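Local coordinates for Rev protein (Borrelia burgdorferi, PDB 5EQZ) that is of unknown function but, as a mainly helical plasmid-encoded protein with a lipoprotein-type signal, is probably carried to the Borrelia cell envelope, at residues M20-A25 with K36-K41; L24-D29 with Q69-A74; A77-A82 with E132-V137; R99-E104 with D124-N129. All blocks are in the same frame, centred on the assembly; numbering follows the deposited sequence.

Interaction 1: residues M20-A25 with K36-K41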
loop_
_atom_site.group_PDB
_atom_site.type_symbol
_atom_site.label_atom_id
_atom_site.label_comp_id
_atom_site.label_asym_id
_atom_site.label_seq_id
_atom_site.Cartn_x
_atom_site.Cartn_y
_atom_site.Cartn_z
ATOM N N MET A 20 -5.391 -5.268 14.211
ATOM C CA MET A 20 -4.728 -6.377 13.533
ATOM C C MET A 20 -5.597 -6.908 12.382
ATOM O O MET A 20 -5.100 -7.162 11.278
ATOM C CB MET A 20 -4.423 -7.513 14.525
ATOM C CG MET A 20 -3.834 -8.765 13.827
ATOM S SD MET A 20 -2.178 -8.513 13.126
ATOM C CE MET A 20 -1.135 -9.141 14.381
ATOM N N GLU A 21 -6.902 -7.079 12.624
ATOM C CA GLU A 21 -7.772 -7.605 11.571
ATOM C C GLU A 21 -7.822 -6.655 10.376
ATOM O O GLU A 21 -7.828 -7.103 9.222
ATOM C CB GLU A 21 -9.190 -7.862 12.093
ATOM C CG GLU A 21 -9.306 -8.909 13.242
ATOM C CD GLU A 21 -8.822 -10.297 12.852
ATOM O OE1 GLU A 21 -8.568 -10.562 11.656
ATOM O OE2 GLU A 21 -8.660 -11.155 13.753
ATOM N N ASP A 22 -7.825 -5.346 10.638
ATOM C CA ASP A 22 -7.792 -4.361 9.554
ATOM C C ASP A 22 -6.468 -4.424 8.800
ATOM O O ASP A 22 -6.452 -4.371 7.564
ATOM C CB ASP A 22 -8.021 -2.951 10.104
ATOM C CG ASP A 22 -9.465 -2.683 10.489
ATOM O OD1 ASP A 22 -10.383 -3.273 9.893
ATOM O OD2 ASP A 22 -9.677 -1.832 11.375
ATOM N N VAL A 23 -5.344 -4.535 9.528
ATOM C CA VAL A 23 -4.026 -4.613 8.899
ATOM C C VAL A 23 -3.912 -5.865 8.039
ATOM O O VAL A 23 -3.364 -5.826 6.925
ATOM C CB VAL A 23 -2.924 -4.557 9.974
ATOM C CG1 VAL A 23 -1.566 -5.032 9.428
ATOM C CG2 VAL A 23 -2.821 -3.151 10.534
ATOM N N LEU A 24 -4.462 -6.984 8.511
ATOM C CA LEU A 24 -4.386 -8.223 7.747
ATOM C C LEU A 24 -5.204 -8.166 6.459
ATOM O O LEU A 24 -4.963 -8.980 5.563
ATOM C CB LEU A 24 -4.854 -9.404 8.604
ATOM C CG LEU A 24 -3.936 -9.780 9.771
ATOM C CD1 LEU A 24 -4.566 -10.914 10.577
ATOM C CD2 LEU A 24 -2.536 -10.155 9.286
ATOM N N ALA A 25 -6.148 -7.234 6.350
ATOM C CA ALA A 25 -6.954 -7.055 5.137
ATOM C C ALA A 25 -6.321 -6.109 4.124
ATOM O O ALA A 25 -6.872 -5.952 3.016
ATOM C CB ALA A 25 -8.349 -6.531 5.494
ATOM N N LYS A 36 -0.897 4.570 5.824
ATOM C CA LYS A 36 -0.426 5.564 6.782
ATOM C C LYS A 36 -1.371 5.679 7.961
ATOM O O LYS A 36 -0.919 5.892 9.094
ATOM C CB LYS A 36 -0.245 6.929 6.117
ATOM C CG LYS A 36 0.582 7.886 6.972
ATOM C CD LYS A 36 0.441 9.337 6.537
ATOM C CE LYS A 36 0.975 10.284 7.604
ATOM N NZ LYS A 36 -0.094 10.731 8.533
ATOM N N ASP A 37 -2.674 5.513 7.728
ATOM C CA ASP A 37 -3.629 5.586 8.825
ATOM C C ASP A 37 -3.405 4.452 9.820
ATOM O O ASP A 37 -3.377 4.683 11.035
ATOM C CB ASP A 37 -5.061 5.562 8.291
ATOM C CG ASP A 37 -6.097 5.498 9.401
ATOM O OD1 ASP A 37 -6.018 6.338 10.326
ATOM O OD2 ASP A 37 -6.978 4.613 9.345
ATOM N N TYR A 38 -3.226 3.220 9.326
ATOM C CA TYR A 38 -2.967 2.099 10.232
ATOM C C TYR A 38 -1.609 2.238 10.903
ATOM O O TYR A 38 -1.458 1.900 12.085
ATOM C CB TYR A 38 -3.049 0.769 9.490
ATOM C CG TYR A 38 -4.427 0.430 8.950
ATOM C CD1 TYR A 38 -4.578 -0.553 7.985
ATOM C CD2 TYR A 38 -5.571 1.085 9.400
ATOM C CE1 TYR A 38 -5.827 -0.874 7.476
ATOM C CE2 TYR A 38 -6.833 0.771 8.889
ATOM C CZ TYR A 38 -6.943 -0.209 7.921
ATOM O OH TYR A 38 -8.169 -0.547 7.398
ATOM N N LYS A 39 -0.601 2.729 10.172
ATOM C CA LYS A 39 0.705 2.942 10.791
ATOM C C LYS A 39 0.600 3.934 11.935
ATOM O O LYS A 39 1.198 3.728 12.996
ATOM C CB LYS A 39 1.728 3.431 9.765
ATOM N N ASP A 40 -0.169 5.010 11.746
ATOM C CA ASP A 40 -0.311 6.004 12.806
ATOM C C ASP A 40 -1.024 5.418 14.016
ATOM O O ASP A 40 -0.615 5.657 15.164
ATOM C CB ASP A 40 -1.054 7.236 12.291
ATOM C CG ASP A 40 -0.202 8.096 11.365
ATOM O OD1 ASP A 40 -0.782 8.920 10.632
ATOM O OD2 ASP A 40 1.039 7.951 11.366
ATOM N N LYS A 41 -2.089 4.646 13.785
ATOM C CA LYS A 41 -2.780 3.996 14.895
ATOM C C LYS A 41 -1.891 2.974 15.589
ATOM O O LYS A 41 -1.957 2.830 16.823
ATOM C CB LYS A 41 -4.069 3.339 14.398
ATOM C CG LYS A 41 -5.121 4.357 13.998
ATOM C CD LYS A 41 -6.283 3.704 13.301
ATOM C CE LYS A 41 -7.308 4.745 12.882
ATOM N NZ LYS A 41 -8.442 4.088 12.182
HETATM O O HOH W 1 -8.129 -2.847 6.041
#
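Tyr38 of helix 32-48 reaches across to Asp22 and Val23 near the end of helix 10-24, joining two consecutive antiparallel helices, a helical hairpin, within an all-helical bundle. Lys36 NZ bonds to Asp40 OD1 at 2.9 Å, using the syn lone pair, a salt bridge one turn along the same helix. Asp37 makes a weaker equivalent with Lys41. Between these charged pairs Tyr38 points at the facing helix, its CG anti to the carbonyl carbon (chi1 -65°). It crosses the Asp22 side chain at about a right angle, yet carboxylate and ring lie nearly parallel, 9° apart. Tyr38 CZ is 3.7 Å from Asp22 CB, while Tyr38 CE1 comes to 3.6 Å from Asp22 O. At the base of the ring, Val23 CG2 packs on Tyr38 CD1 at 4.0 Å, the antiparallel side chains lying flank to flank. One water lies at the edge of the Tyr38 ring, in its plane: it donates to Asp22 O and bonds to Tyr38 OH, each over 2.7 Å, tying the tyrosine indirectly to the opposite backbone. Farther on, Lys39, modelled only to CB, touches Phe68 of helix 55-88, and Lys41 NZ stops 6.1 Å from Asp22 OD2.

Interaction 2: residues L24-D29 with Q69-A74; sequences LALVND and QDKLAA
Lys71 directs its ammonium group at two backbone carbonyls of the chain that leaves helix 10-24. Lys71 NZ donates to Leu26 O over 3.1 Å, nearly along the C=O axis (160° at the oxygen), and to Leu24 O over 3.2 Å, this time from well above the carbonyl plane. A water accepts from Lys71 NZ and donates to Leu24 O, 2.8 Å from each, which closes a small triangle of polar contacts. One charged nitrogen thus gathers two carbonyls that lie two residues apart, which probably helps set the course of the backbone between them. The bend that brings it there lies early in the lysine chain, at chi2 (-64°), after which the remaining methylenes run extended to the amine. That bent stem is itself packed: Leu26 CD1 touches Lys71 CB at 4.0 Å, and Leu26 CB lies beside Lys71 CG.

The setting is a three-helix bundle of helices 10-24, 32-48 and 55-88, with residues 24-29 forming part of the first connection and laid along the third helix. One turn beyond Lys71, Ala74 meets the side-chain amide of Asn28. Farther out, Leu26 is wedged among Phe35, Tyr38 and Phe68, which seats it from the other two helices. Lys75 NZ bonds to Asn28 O, and Ser30 OG pairs with Val27 N.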
loop_
_atom_site.group_PDB
_atom_site.type_symbol
_atom_site.label_atom_id
_atom_site.label_comp_id
_atom_site.label_asym_id
_atom_site.label_seq_id
_atom_site.Cartn_x
_atom_site.Cartn_y
_atom_site.Cartn_z
ATOM N N LEU A 24 -4.462 -6.984 8.511
ATOM C CA LEU A 24 -4.386 -8.223 7.747
ATOM C C LEU A 24 -5.204 -8.166 6.459
ATOM O O LEU A 24 -4.963 -8.980 5.563
ATOM C CB LEU A 24 -4.854 -9.404 8.604
ATOM C CG LEU A 24 -3.936 -9.780 9.771
ATOM C CD1 LEU A 24 -4.566 -10.914 10.577
ATOM C CD2 LEU A 24 -2.536 -10.155 9.286
ATOM N N ALA A 25 -6.148 -7.234 6.350
ATOM C CA ALA A 25 -6.954 -7.055 5.137
ATOM C C ALA A 25 -6.321 -6.109 4.124
ATOM O O ALA A 25 -6.872 -5.952 3.016
ATOM C CB ALA A 25 -8.349 -6.531 5.494
ATOM N N LEU A 26 -5.205 -5.475 4.473
ATOM C CA LEU A 26 -4.457 -4.670 3.515
ATOM C C LEU A 26 -4.036 -5.539 2.335
ATOM O O LEU A 26 -3.625 -6.694 2.503
ATOM C CB LEU A 26 -3.222 -4.066 4.187
ATOM C CG LEU A 26 -3.428 -2.890 5.143
ATOM C CD1 LEU A 26 -2.144 -2.617 5.946
ATOM C CD2 LEU A 26 -3.889 -1.644 4.415
ATOM N N VAL A 27 -4.144 -4.985 1.124
ATOM C CA VAL A 27 -3.695 -5.655 -0.082
ATOM C C VAL A 27 -2.935 -4.648 -0.933
ATOM O O VAL A 27 -2.826 -3.469 -0.589
ATOM C CB VAL A 27 -4.870 -6.280 -0.862
ATOM C CG1 VAL A 27 -5.383 -7.508 -0.116
ATOM C CG2 VAL A 27 -5.999 -5.267 -1.040
ATOM N N ASN A 28 -2.379 -5.117 -2.057
ATOM C CA ASN A 28 -1.497 -4.251 -2.835
ATOM C C ASN A 28 -2.249 -3.153 -3.589
ATOM O O ASN A 28 -1.611 -2.207 -4.061
ATOM C CB ASN A 28 -0.660 -5.076 -3.819
ATOM C CG ASN A 28 0.413 -5.888 -3.130
ATOM O OD1 ASN A 28 0.844 -5.557 -2.025
ATOM N ND2 ASN A 28 0.855 -6.961 -3.782
ATOM N N ASP A 29 -3.567 -3.238 -3.732
ATOM C CA ASP A 29 -4.290 -2.095 -4.281
ATOM C C ASP A 29 -4.996 -1.274 -3.201
ATOM O O ASP A 29 -5.749 -0.359 -3.526
ATOM C CB ASP A 29 -5.254 -2.525 -5.409
ATOM C CG ASP A 29 -6.482 -3.295 -4.926
ATOM O OD1 ASP A 29 -6.560 -3.743 -3.769
ATOM O OD2 ASP A 29 -7.405 -3.446 -5.744
ATOM N N GLN A 69 4.396 -4.287 8.835
ATOM C CA GLN A 69 5.606 -4.144 8.036
ATOM C C GLN A 69 5.615 -5.115 6.861
ATOM O O GLN A 69 6.125 -4.784 5.781
ATOM C CB GLN A 69 6.838 -4.331 8.924
ATOM C CG GLN A 69 7.104 -3.142 9.855
ATOM C CD GLN A 69 7.325 -1.819 9.107
ATOM O OE1 GLN A 69 7.996 -1.773 8.069
ATOM N NE2 GLN A 69 6.753 -0.739 9.639
ATOM N N ASP A 70 5.031 -6.301 7.027
ATOM C CA ASP A 70 5.005 -7.243 5.912
ATOM C C ASP A 70 4.007 -6.812 4.843
ATOM O O ASP A 70 4.269 -6.974 3.641
ATOM C CB ASP A 70 4.680 -8.641 6.413
ATOM C CG ASP A 70 5.791 -9.223 7.266
ATOM O OD1 ASP A 70 6.959 -8.769 7.168
ATOM O OD2 ASP A 70 5.492 -10.146 8.036
ATOM N N LYS A 71 2.862 -6.264 5.256
ATOM C CA LYS A 71 1.932 -5.685 4.286
ATOM C C LYS A 71 2.558 -4.486 3.584
ATOM O O LYS A 71 2.378 -4.304 2.372
ATOM C CB LYS A 71 0.628 -5.275 4.969
ATOM C CG LYS A 71 -0.194 -6.463 5.459
ATOM C CD LYS A 71 -0.668 -7.341 4.306
ATOM C CE LYS A 71 -1.291 -8.644 4.807
ATOM N NZ LYS A 71 -2.302 -9.168 3.855
ATOM N N LEU A 72 3.310 -3.662 4.319
ATOM C CA LEU A 72 3.966 -2.522 3.678
ATOM C C LEU A 72 5.035 -2.966 2.683
ATOM O O LEU A 72 5.128 -2.415 1.576
ATOM C CB LEU A 72 4.554 -1.596 4.737
ATOM C CG LEU A 72 5.244 -0.351 4.192
ATOM C CD1 LEU A 72 4.252 0.473 3.376
ATOM C CD2 LEU A 72 5.794 0.457 5.376
ATOM N N ALA A 73 5.865 -3.943 3.059
ATOM C CA ALA A 73 6.873 -4.453 2.127
ATOM C C ALA A 73 6.236 -4.974 0.839
ATOM O O ALA A 73 6.751 -4.739 -0.266
ATOM C CB ALA A 73 7.696 -5.551 2.800
ATOM N N ALA A 74 5.116 -5.685 0.956
ATOM C CA ALA A 74 4.449 -6.185 -0.244
ATOM C C ALA A 74 3.916 -5.043 -1.103
ATOM O O ALA A 74 4.050 -5.073 -2.336
ATOM C CB ALA A 74 3.316 -7.133 0.142
HETATM O O HOH W 2 -3.279 -11.231 5.523
#

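Interaction 3: residues A77-A82 with E132-V137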
loop_
_atom_site.group_PDB
_atom_site.type_symbol
_atom_site.label_atom_id
_atom_site.label_comp_id
_atom_site.label_asym_id
_atom_site.label_seq_id
_atom_site.Cartn_x
_atom_site.Cartn_y
_atom_site.Cartn_z
ATOM N N ALA A 77 6.833 -3.214 -2.860
ATOM C CA ALA A 77 7.421 -4.014 -3.933
ATOM C C ALA A 77 6.492 -4.063 -5.140
ATOM O O ALA A 77 6.943 -3.985 -6.296
ATOM C CB ALA A 77 7.734 -5.424 -3.437
ATOM N N ALA A 78 5.188 -4.186 -4.887
ATOM C CA ALA A 78 4.216 -4.210 -5.972
ATOM C C ALA A 78 4.230 -2.895 -6.737
ATOM O O ALA A 78 4.144 -2.888 -7.973
ATOM C CB ALA A 78 2.818 -4.503 -5.418
ATOM N N LEU A 79 4.364 -1.772 -6.020
ATOM C CA LEU A 79 4.401 -0.469 -6.689
ATOM C C LEU A 79 5.621 -0.348 -7.600
ATOM O O LEU A 79 5.499 0.003 -8.783
ATOM C CB LEU A 79 4.390 0.650 -5.648
ATOM C CG LEU A 79 3.044 0.943 -4.994
ATOM C CD1 LEU A 79 3.219 1.709 -3.675
ATOM C CD2 LEU A 79 2.185 1.733 -5.982
ATOM N N LYS A 80 6.809 -0.653 -7.070
ATOM C CA LYS A 80 8.028 -0.566 -7.871
ATOM C C LYS A 80 7.999 -1.548 -9.041
ATOM O O LYS A 80 8.511 -1.243 -10.130
ATOM C CB LYS A 80 9.247 -0.802 -6.977
ATOM C CG LYS A 80 9.403 0.237 -5.885
ATOM C CD LYS A 80 10.480 -0.163 -4.856
ATOM C CE LYS A 80 10.499 0.790 -3.665
ATOM N NZ LYS A 80 11.383 0.328 -2.531
ATOM N N ALA A 81 7.372 -2.717 -8.850
ATOM C CA ALA A 81 7.239 -3.682 -9.941
ATOM C C ALA A 81 6.340 -3.135 -11.051
ATOM O O ALA A 81 6.687 -3.190 -12.243
ATOM C CB ALA A 81 6.694 -5.002 -9.393
ATOM N N ALA A 82 5.177 -2.598 -10.678
ATOM C CA ALA A 82 4.295 -1.992 -11.676
ATOM C C ALA A 82 4.990 -0.836 -12.392
ATOM O O ALA A 82 4.856 -0.677 -13.618
ATOM C CB ALA A 82 2.997 -1.520 -11.011
ATOM N N GLU A 132 4.087 8.867 -12.477
ATOM C CA GLU A 132 4.057 10.003 -11.559
ATOM C C GLU A 132 3.169 9.704 -10.355
ATOM O O GLU A 132 3.525 10.039 -9.214
ATOM C CB GLU A 132 3.596 11.269 -12.292
ATOM N N GLN A 133 2.035 9.031 -10.579
ATOM C CA GLN A 133 1.169 8.656 -9.464
ATOM C C GLN A 133 1.804 7.581 -8.592
ATOM O O GLN A 133 1.727 7.650 -7.358
ATOM C CB GLN A 133 -0.182 8.178 -9.984
ATOM C CG GLN A 133 -1.045 9.267 -10.550
ATOM C CD GLN A 133 -2.486 8.825 -10.642
ATOM O OE1 GLN A 133 -3.109 8.518 -9.633
ATOM N NE2 GLN A 133 -3.013 8.751 -11.858
ATOM N N ILE A 134 2.427 6.575 -9.212
ATOM C CA ILE A 134 3.070 5.514 -8.439
ATOM C C ILE A 134 4.197 6.084 -7.589
ATOM O O ILE A 134 4.393 5.681 -6.430
ATOM C CB ILE A 134 3.563 4.403 -9.386
ATOM C CG1 ILE A 134 2.375 3.613 -9.942
ATOM C CG2 ILE A 134 4.563 3.472 -8.695
ATOM C CD1 ILE A 134 2.752 2.658 -11.068
ATOM N N ASP A 135 4.942 7.047 -8.139
ATOM C CA ASP A 135 6.029 7.674 -7.398
ATOM C C ASP A 135 5.513 8.423 -6.183
ATOM O O ASP A 135 6.143 8.398 -5.120
ATOM C CB ASP A 135 6.808 8.636 -8.296
ATOM C CG ASP A 135 7.805 7.934 -9.185
ATOM O OD1 ASP A 135 8.114 6.758 -8.906
ATOM O OD2 ASP A 135 8.302 8.573 -10.148
ATOM N N LYS A 136 4.383 9.128 -6.329
ATOM C CA LYS A 136 3.840 9.858 -5.184
ATOM C C LYS A 136 3.392 8.897 -4.083
ATOM O O LYS A 136 3.593 9.180 -2.892
ATOM C CB LYS A 136 2.690 10.770 -5.624
ATOM N N VAL A 137 2.810 7.748 -4.454
ATOM C CA VAL A 137 2.425 6.766 -3.437
ATOM C C VAL A 137 3.657 6.203 -2.744
ATOM O O VAL A 137 3.676 6.039 -1.515
ATOM C CB VAL A 137 1.569 5.632 -4.033
ATOM C CG1 VAL A 137 1.150 4.661 -2.921
ATOM C CG2 VAL A 137 0.338 6.183 -4.756
#
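Leu79 lies alongside Ile134, the two side chains pointing opposite ways as they overlap, with Leu79 CD2 4.0 Å from Ile134 CG2. The same methyl of Ile134 also sits 3.6 Å from Leu79 O, so it presses on backbone as well as side chain. The other branch of the leucine turns to the next helical turn: Leu79 CD1 meets Val137 CG1 at 3.7 Å, where the two side chains cross at about a right angle. Val137 offers that methyl because its CG1 is anti to the backbone N (chi1 -178°). The longer branch of Ile134 ends in CD1, which reaches Ala82 CB at 4.2 Å. The side chains that meet are all apolar, and they join two antiparallel helices; the axes of these short segments approach to 9.9 Å and cross at -157°. Charge is kept to the flank, where Asp135 forms a salt bridge with Lys83. In the wider bundle Leu79 also reaches Ile138 and Leu141 farther along helix 122-142, Ile134 rests on Ile86 of helix 55-88, and Ala82 is covered by Val108, in the chain that follows helix 95-107.

Interaction 4: residues R99-E104 with D124-N129; sequences RKIWSE and DKMSKN
Ile101 and Ser127 mark the closest backbone approach, their CA atoms 6.4 Å apart, between two helical segments that run nearly parallel: the axes come within 9.7 Å and their directions differ by 13°. This same-direction pairing requires the chain to travel back along the bundle between helix 95-107 and helix 122-142, which it does through the long connection between them. Ile101 carries the contact with both of its branches. Ile101 CG2, anti to the backbone N, lies 3.9 Å from Met126 O and 4.1 Å from Met126 CB, while Ile101 CD1 reaches the next residue, 4.0 Å from Ser127 N. The isoleucine therefore packs chiefly on the backbone of the partner helix. Met126 in turn reaches toward helix 95-107. Its chain runs extended as far as the sulfur and then bends at chi3 (78°), which swings the terminal methyl CE to 4.1 Å from Trp102 CB. The tryptophan offers only the base of its side chain here, since its indole leads away from helix 122-142. Ile86 of helix 55-88 touches both Ile101 and Ser127, filling the third side of this junction. No hydrogen bond or salt bridge crosses between the segments, and Lys100 and Glu104 pair within their own helix, so shape fit and dispersion between apolar groups probably account for most of the direct attraction between these segments.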
loop_
_atom_site.group_PDB
_atom_site.type_symbol
_atom_site.label_atom_id
_atom_site.label_comp_id
_atom_site.label_asym_id
_atom_site.label_seq_id
_atom_site.Cartn_x
_atom_site.Cartn_y
_atom_site.Cartn_z
ATOM N N ARG A 99 -3.715 -0.807 -22.744
ATOM C CA ARG A 99 -4.457 -1.583 -21.751
ATOM C C ARG A 99 -3.526 -2.160 -20.694
ATOM O O ARG A 99 -3.902 -2.261 -19.516
ATOM C CB ARG A 99 -5.258 -2.700 -22.418
ATOM C CG ARG A 99 -6.297 -2.199 -23.407
ATOM C CD ARG A 99 -7.249 -3.296 -23.875
ATOM N NE ARG A 99 -6.715 -4.069 -24.990
ATOM C CZ ARG A 99 -7.094 -3.892 -26.253
ATOM N NH1 ARG A 99 -8.000 -2.969 -26.555
ATOM N NH2 ARG A 99 -6.569 -4.628 -27.219
ATOM N N LYS A 100 -2.296 -2.504 -21.091
ATOM C CA LYS A 100 -1.315 -3.016 -20.135
ATOM C C LYS A 100 -0.927 -1.950 -19.111
ATOM O O LYS A 100 -0.881 -2.228 -17.909
ATOM C CB LYS A 100 -0.079 -3.515 -20.882
ATOM C CG LYS A 100 0.885 -4.332 -20.035
ATOM C CD LYS A 100 0.181 -5.456 -19.325
ATOM C CE LYS A 100 1.182 -6.419 -18.723
ATOM N NZ LYS A 100 0.504 -7.385 -17.816
ATOM N N ILE A 101 -0.657 -0.718 -19.559
ATOM C CA ILE A 101 -0.359 0.373 -18.627
ATOM C C ILE A 101 -1.522 0.567 -17.666
ATOM O O ILE A 101 -1.342 0.680 -16.445
ATOM C CB ILE A 101 -0.062 1.677 -19.393
ATOM C CG1 ILE A 101 1.170 1.517 -20.280
ATOM C CG2 ILE A 101 0.112 2.851 -18.400
ATOM C CD1 ILE A 101 1.342 2.637 -21.289
ATOM N N TRP A 102 -2.735 0.615 -18.211
ATOM C CA TRP A 102 -3.929 0.797 -17.396
ATOM C C TRP A 102 -4.064 -0.310 -16.352
ATOM O O TRP A 102 -4.309 -0.041 -15.167
ATOM C CB TRP A 102 -5.149 0.849 -18.312
ATOM C CG TRP A 102 -6.431 0.838 -17.587
ATOM C CD1 TRP A 102 -7.069 1.906 -17.020
ATOM C CD2 TRP A 102 -7.255 -0.305 -17.339
ATOM N NE1 TRP A 102 -8.245 1.495 -16.435
ATOM C CE2 TRP A 102 -8.382 0.143 -16.617
ATOM C CE3 TRP A 102 -7.148 -1.666 -17.655
ATOM C CZ2 TRP A 102 -9.395 -0.727 -16.202
ATOM C CZ3 TRP A 102 -8.152 -2.522 -17.246
ATOM C CH2 TRP A 102 -9.261 -2.053 -16.530
ATOM N N SER A 103 -3.892 -1.566 -16.768
ATOM C CA SER A 103 -4.139 -2.676 -15.852
ATOM C C SER A 103 -3.032 -2.798 -14.808
ATOM O O SER A 103 -3.304 -3.154 -13.653
ATOM C CB SER A 103 -4.287 -3.982 -16.626
ATOM O OG SER A 103 -3.033 -4.429 -17.094
ATOM N N GLU A 104 -1.779 -2.515 -15.190
ATOM C CA GLU A 104 -0.679 -2.555 -14.222
ATOM C C GLU A 104 -0.870 -1.503 -13.141
ATOM O O GLU A 104 -0.618 -1.754 -11.950
ATOM C CB GLU A 104 0.656 -2.337 -14.935
ATOM C CG GLU A 104 1.142 -3.511 -15.765
ATOM C CD GLU A 104 1.575 -4.694 -14.929
ATOM O OE1 GLU A 104 1.278 -5.836 -15.326
ATOM O OE2 GLU A 104 2.206 -4.488 -13.868
ATOM N N ASP A 124 2.844 6.985 -24.284
ATOM C CA ASP A 124 3.859 7.625 -23.453
ATOM C C ASP A 124 3.229 8.571 -22.447
ATOM O O ASP A 124 3.786 8.786 -21.370
ATOM C CB ASP A 124 4.866 8.396 -24.307
ATOM C CG ASP A 124 5.919 7.501 -24.942
ATOM O OD1 ASP A 124 6.618 6.775 -24.203
ATOM O OD2 ASP A 124 6.068 7.546 -26.182
ATOM N N LYS A 125 2.081 9.155 -22.787
ATOM C CA LYS A 125 1.407 10.045 -21.854
ATOM C C LYS A 125 0.737 9.263 -20.728
ATOM O O LYS A 125 0.809 9.665 -19.559
ATOM C CB LYS A 125 0.399 10.902 -22.606
ATOM C CG LYS A 125 -0.745 11.421 -21.786
ATOM C CD LYS A 125 -1.517 12.458 -22.597
ATOM C CE LYS A 125 -2.389 13.318 -21.710
ATOM N NZ LYS A 125 -1.644 14.505 -21.212
ATOM N N MET A 126 0.068 8.156 -21.059
ATOM C CA MET A 126 -0.438 7.274 -20.010
ATOM C C MET A 126 0.698 6.751 -19.138
ATOM O O MET A 126 0.579 6.712 -17.909
ATOM C CB MET A 126 -1.210 6.102 -20.607
ATOM C CG MET A 126 -2.587 6.424 -21.136
ATOM S SD MET A 126 -3.182 4.903 -21.902
ATOM C CE MET A 126 -3.655 3.988 -20.459
ATOM N N SER A 127 1.800 6.333 -19.759
ATOM C CA SER A 127 2.954 5.866 -19.001
ATOM C C SER A 127 3.419 6.925 -18.005
ATOM O O SER A 127 3.574 6.647 -16.805
ATOM C CB SER A 127 4.078 5.495 -19.964
ATOM O OG SER A 127 5.061 4.727 -19.306
ATOM N N LYS A 128 3.609 8.159 -18.484
ATOM C CA LYS A 128 4.088 9.237 -17.621
ATOM C C LYS A 128 3.139 9.482 -16.453
ATOM O O LYS A 128 3.581 9.634 -15.307
ATOM C CB LYS A 128 4.279 10.520 -18.441
ATOM N N ASN A 129 1.830 9.516 -16.720
ATOM C CA ASN A 129 0.860 9.735 -15.656
ATOM C C ASN A 129 0.943 8.619 -14.617
ATOM O O ASN A 129 1.012 8.881 -13.411
ATOM C CB ASN A 129 -0.548 9.833 -16.253
ATOM C CG ASN A 129 -1.615 10.152 -15.211
ATOM O OD1 ASN A 129 -1.309 10.519 -14.077
ATOM N ND2 ASN A 129 -2.874 9.998 -15.592
#

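In the fold
The four contacts follow one another along an elongated bundle in which helix 55-88 carries a segment of interactions 2 and 3 and packs beside 1 and 4. Interactions 1 and 2 have centres 9 Å apart, share Leu24 and Ala25, and touch where Tyr38 CE1 meets Leu26 CD2 at 3.7 Å; together they set the first connection against the three-helix end. Interaction 3 lies 14 Å from interaction 2, centre to centre, and Ala78 bridges them by touching Asn28. Interaction 4 is nested within the chain loop that interaction 3 closes, and Ala82 CB meets Glu104 O at 3.7 Å. Interactions 1 and 4, 29 Å apart between centres, fall on opposite sides of the chain's centre.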